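Local coordinates for protein histidine kinase (Pseudomonas aeruginosa, PDB 7C1I) that probably relays phosphoryl groups from sensor histidine kinases to a response regulator, as a histidine-containing phosphotransfer (HPt) protein of a two-component regulatory system, at residues L26-V30 with F108-R112; F29-E34 with F101-R105. One frame throughout, in Å; residues are numbered along the deposited sequence. Where two conformers were deposited one is given.

Interaction 1 of 2, residues L26-V30 with F108-R112; sequences LDTFV and FKQER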
# COMPACT_ATOMS: atom_id res chain seq x y z
N LEU A 26 10.47 -23.69 5.65
CA LEU A 26 9.36 -22.75 5.35
C LEU A 26 9.34 -21.63 6.39
O LEU A 26 9.16 -20.44 6.04
CB LEU A 26 8.04 -23.53 5.39
CG LEU A 26 7.95 -24.58 4.28
CD1 LEU A 26 6.67 -25.39 4.45
CD2 LEU A 26 8.02 -24.18 2.81
N ASP A 27 9.36 -21.94 7.69
CA ASP A 27 9.26 -21.01 8.84
C ASP A 27 10.44 -20.03 8.72
O ASP A 27 10.23 -18.83 9.00
CB ASP A 27 9.25 -21.72 10.20
CG ASP A 27 7.92 -22.42 10.43
OD1 ASP A 27 6.93 -22.01 9.80
OD2 ASP A 27 7.97 -23.28 11.33
N THR A 28 11.61 -20.62 8.46
CA THR A 28 12.85 -19.81 8.54
C THR A 28 12.78 -18.75 7.43
O THR A 28 13.17 -17.63 7.82
CB THR A 28 14.14 -20.62 8.39
OG1 THR A 28 14.11 -21.49 9.52
CG2 THR A 28 15.40 -19.77 8.47
N PHE A 29 12.34 -19.20 6.25
CA PHE A 29 12.29 -18.35 5.04
C PHE A 29 11.40 -17.14 5.36
O PHE A 29 11.71 -15.98 5.03
CB PHE A 29 11.78 -19.05 3.78
CG PHE A 29 11.64 -18.07 2.64
CD1 PHE A 29 12.79 -17.57 2.05
CD2 PHE A 29 10.40 -17.65 2.21
CE1 PHE A 29 12.73 -16.80 0.90
CE2 PHE A 29 10.34 -16.70 1.20
CZ PHE A 29 11.49 -16.33 0.54
N VAL A 30 10.28 -17.40 6.05
CA VAL A 30 9.35 -16.28 6.41
C VAL A 30 10.13 -15.29 7.28
O VAL A 30 10.11 -14.06 7.08
CB VAL A 30 8.03 -16.77 7.02
CG1 VAL A 30 7.19 -15.66 7.65
CG2 VAL A 30 7.29 -17.55 5.95
N PHE A 108 3.27 -20.57 2.23
CA PHE A 108 4.12 -21.36 3.16
C PHE A 108 3.40 -21.59 4.49
O PHE A 108 3.56 -22.68 5.08
CB PHE A 108 5.46 -20.66 3.38
CG PHE A 108 6.45 -20.85 2.26
CD1 PHE A 108 6.15 -21.38 1.01
CD2 PHE A 108 7.73 -20.37 2.50
CE1 PHE A 108 7.08 -21.59 -0.00
CE2 PHE A 108 8.65 -20.58 1.50
CZ PHE A 108 8.34 -21.13 0.28
N LYS A 109 2.60 -20.65 5.01
CA LYS A 109 1.89 -20.85 6.30
C LYS A 109 0.84 -21.95 6.07
O LYS A 109 0.70 -22.82 6.95
CB LYS A 109 1.18 -19.55 6.66
CG LYS A 109 2.15 -18.47 7.13
CD LYS A 109 2.57 -18.72 8.56
CE LYS A 109 3.66 -17.82 9.10
NZ LYS A 109 3.82 -18.13 10.54
N GLN A 110 0.23 -21.99 4.88
CA GLN A 110 -0.77 -23.05 4.58
C GLN A 110 -0.08 -24.42 4.65
O GLN A 110 -0.61 -25.36 5.27
CB GLN A 110 -1.43 -22.74 3.23
CG GLN A 110 -2.52 -23.72 2.83
CD GLN A 110 -3.10 -23.29 1.51
OE1 GLN A 110 -2.38 -22.97 0.56
NE2 GLN A 110 -4.40 -23.46 1.36
N GLU A 111 1.02 -24.54 3.89
CA GLU A 111 1.72 -25.84 3.74
C GLU A 111 2.21 -26.20 5.15
O GLU A 111 2.17 -27.38 5.55
CB GLU A 111 2.91 -25.67 2.80
CG GLU A 111 3.66 -26.98 2.66
CD GLU A 111 2.84 -28.15 2.12
OE1 GLU A 111 1.84 -27.91 1.42
OE2 GLU A 111 3.32 -29.29 2.30
N ARG A 112 2.76 -25.30 5.96
CA ARG A 112 3.38 -25.60 7.28
C ARG A 112 2.35 -26.30 8.17
O ARG A 112 2.75 -27.05 9.08
CB ARG A 112 3.91 -24.33 7.96
CG ARG A 112 4.48 -24.46 9.37
CD ARG A 112 5.71 -25.34 9.26
NE ARG A 112 6.21 -25.55 10.61
CZ ARG A 112 5.81 -26.48 11.46
NH1 ARG A 112 4.81 -27.27 11.12
NH2 ARG A 112 6.36 -26.61 12.66
O HOH W 1 4.31 -21.00 10.86
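Leu-26 and Phe-108 meet squarely: methyl CD2 of Leu-26 stands 3.6 Å from the centroid of the Phe-108 ring and only 5° off its normal, a CH-pi contact over the middle of one face. CD2 of Leu-26 is accordingly almost equidistant from all six ring carbons. The other methyl, CD1, packs against the aliphatic part of Glu-111, 3.8 Å from Glu-111 CG, so the leucine fork straddles two residues one helical turn apart. Beyond CG, Glu-111 bends away, and its carboxylate is engaged by Tyr-115 and Arg-114. The Phe-108 ring also reaches Phe-29, whose CD2 is 3.5 Å from Phe-108 CE2; the two rings meet obliquely.

The backbones behind these side chains run nearly antiparallel, at 154° between short axes 10.0 Å apart at closest approach. They belong to helices 22-45 and 90-112, neighbours in the antiparallel helical bundle of the HPt fold, and Met-66, from the loop after helix 49-65, adds to the apolar cluster by touching Leu-26, Phe-29 and Phe-108.

Polar groups border this core. Arg-112 leaves its helix with CG anti to the backbone N and bends at chi2, which lays CG and CD against the carboxylate of Asp-27 and brings NE to OD2. That salt bridge, Arg-112 NE to Asp-27 OD2, measures 3.0 Å and is fairly straight at 162°. The oxygen lies near the guanidinium plane, whereas NE approaches from above the carboxylate plane. Asp-27 OD1 instead accepts a bond from a water 3.0 Å away, and the same water accepts one from Lys-109 NZ at 2.9 Å, linking carboxylate to ammonium although Asp-27 OD1 and Lys-109 NZ are 5.0 Å apart.

Interaction 2 of 2, residues F29-E34 with F101-R105; sequences FVLDSE and FAIVR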
# COMPACT_ATOMS: atom_id res chain seq x y z
N PHE A 29 12.34 -19.20 6.25
CA PHE A 29 12.29 -18.35 5.04
C PHE A 29 11.40 -17.14 5.36
O PHE A 29 11.71 -15.98 5.03
CB PHE A 29 11.78 -19.05 3.78
CG PHE A 29 11.64 -18.07 2.64
CD1 PHE A 29 12.79 -17.57 2.05
CD2 PHE A 29 10.40 -17.65 2.21
CE1 PHE A 29 12.73 -16.80 0.90
CE2 PHE A 29 10.34 -16.70 1.20
CZ PHE A 29 11.49 -16.33 0.54
N VAL A 30 10.28 -17.40 6.05
CA VAL A 30 9.35 -16.28 6.41
C VAL A 30 10.13 -15.29 7.28
O VAL A 30 10.11 -14.06 7.08
CB VAL A 30 8.03 -16.77 7.02
CG1 VAL A 30 7.19 -15.66 7.65
CG2 VAL A 30 7.29 -17.55 5.95
N LEU A 31 10.74 -15.74 8.39
CA LEU A 31 11.41 -14.82 9.34
C LEU A 31 12.59 -14.15 8.63
O LEU A 31 12.74 -12.93 8.85
CB LEU A 31 11.86 -15.64 10.55
CG LEU A 31 10.66 -16.09 11.38
CD1 LEU A 31 11.12 -17.00 12.51
CD2 LEU A 31 9.79 -14.98 11.96
N ASP A 32 13.40 -14.88 7.86
CA ASP A 32 14.59 -14.30 7.19
C ASP A 32 14.08 -13.17 6.29
O ASP A 32 14.68 -12.08 6.23
CB ASP A 32 15.37 -15.37 6.41
CG ASP A 32 16.19 -16.29 7.29
OD1 ASP A 32 16.26 -16.06 8.51
OD2 ASP A 32 16.66 -17.22 6.61
N SER A 33 13.07 -13.49 5.46
CA SER A 33 12.55 -12.54 4.44
C SER A 33 12.00 -11.30 5.16
O SER A 33 12.15 -10.19 4.61
CB SER A 33 11.57 -13.25 3.54
OG SER A 33 12.13 -14.31 2.78
N GLU A 34 11.19 -11.43 6.22
CA GLU A 34 10.63 -10.28 6.98
C GLU A 34 11.82 -9.44 7.43
O GLU A 34 11.64 -8.21 7.39
CB GLU A 34 9.71 -10.80 8.09
CG GLU A 34 8.44 -11.34 7.46
CD GLU A 34 7.49 -11.89 8.51
OE1 GLU A 34 7.98 -12.29 9.59
OE2 GLU A 34 6.32 -12.07 8.11
N PHE A 101 6.04 -11.31 -1.72
CA PHE A 101 6.39 -11.99 -0.45
C PHE A 101 5.09 -12.37 0.28
O PHE A 101 4.93 -13.47 0.83
CB PHE A 101 7.34 -11.23 0.48
CG PHE A 101 7.52 -11.99 1.76
CD1 PHE A 101 8.20 -13.20 1.81
CD2 PHE A 101 6.96 -11.53 2.94
CE1 PHE A 101 8.27 -13.87 3.02
CE2 PHE A 101 7.07 -12.17 4.17
CZ PHE A 101 7.78 -13.35 4.20
N ALA A 102 4.06 -11.51 0.28
CA ALA A 102 2.83 -11.82 1.04
C ALA A 102 2.22 -13.10 0.45
O ALA A 102 1.63 -13.88 1.22
CB ALA A 102 1.85 -10.68 0.95
N ILE A 103 2.34 -13.29 -0.86
CA ILE A 103 1.79 -14.52 -1.51
C ILE A 103 2.61 -15.72 -1.02
O ILE A 103 2.03 -16.76 -0.67
CB ILE A 103 1.75 -14.42 -3.04
CG1 ILE A 103 0.89 -13.24 -3.50
CG2 ILE A 103 1.37 -15.77 -3.65
CD1 ILE A 103 0.95 -13.01 -4.99
N VAL A 104 3.93 -15.62 -1.21
CA VAL A 104 4.78 -16.78 -0.78
C VAL A 104 4.49 -17.07 0.69
O VAL A 104 4.38 -18.25 1.09
CB VAL A 104 6.26 -16.40 -0.97
CG1 VAL A 104 7.09 -17.52 -0.37
CG2 VAL A 104 6.44 -16.25 -2.48
N ARG A 105 4.37 -16.07 1.58
CA ARG A 105 4.14 -16.21 3.04
C ARG A 105 2.87 -17.06 3.20
O ARG A 105 2.92 -18.00 4.01
CB ARG A 105 4.09 -14.83 3.70
CG ARG A 105 4.06 -15.03 5.21
CD ARG A 105 3.95 -13.67 5.87
NE ARG A 105 4.12 -13.68 7.32
CZ ARG A 105 3.32 -14.19 8.25
NH1 ARG A 105 2.19 -14.75 7.88
NH2 ARG A 105 3.69 -14.18 9.52
O HOH W 2 6.22 -13.77 10.91
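Phe-101 is a knob in a hole on helix 22-45 formed by Phe-29, Val-30, Ser-33 and Glu-34. From CB the chain sets CG anti to the backbone N (chi1 176°), which aims the ring across the interface. On one side of the ring, CD1 passes 4.1 Å from Phe-29 CE2, and CE1 presses against Ser-33 CB at 3.4 Å. CZ, at the far end, meets the Val-30 carbonyl oxygen at 3.8 Å. CE2 lies 3.7 Å from Glu-34 CG, while Arg-105 CB of its own helix covers part of one face.

Ser-33 OG is turned to Phe-29 O, which accepts from both the hydroxyl and the amide of Ser-33, from opposite faces of its carbonyl plane. Beside the knob, extended Arg-105 crosses Val-30 and gives NE to Glu-34 OE2 in a salt bridge (2.8 Å, 166°), nearly along the C-O axis; a water links Glu-34 OE1 with Arg-105 NH2. Arg-105 NH1 binds Gln-45 O of the second subunit. Between segments whose short axes run nearly antiparallel, at 161°, Phe-101 in its four-residue hole is a single knob-into-hole contact, here within the HPt helical bundle.

In the fold
From the N terminus, the chain passes helix 8-18 before helix 22-45 supplies one side of both contacts, first residues 26-30 and then 29-34. It continues through helices 49-65 and 69-83 and returns along helix 90-112, where 101-105 precedes 108-112. Because the two helices run antiparallel, the later segment of one pairs with the earlier of the other: interaction 1 closes a loop of 77 residues, interaction 2 one of 66 within it, and both tie helix 22-45 to helix 90-112. The two interactions, centres about 8 Å apart, share Phe-29 and Val-30. Interaction 2 is the more central, about 6 Å from the chain centre against about 12 Å; both reach the second subunit.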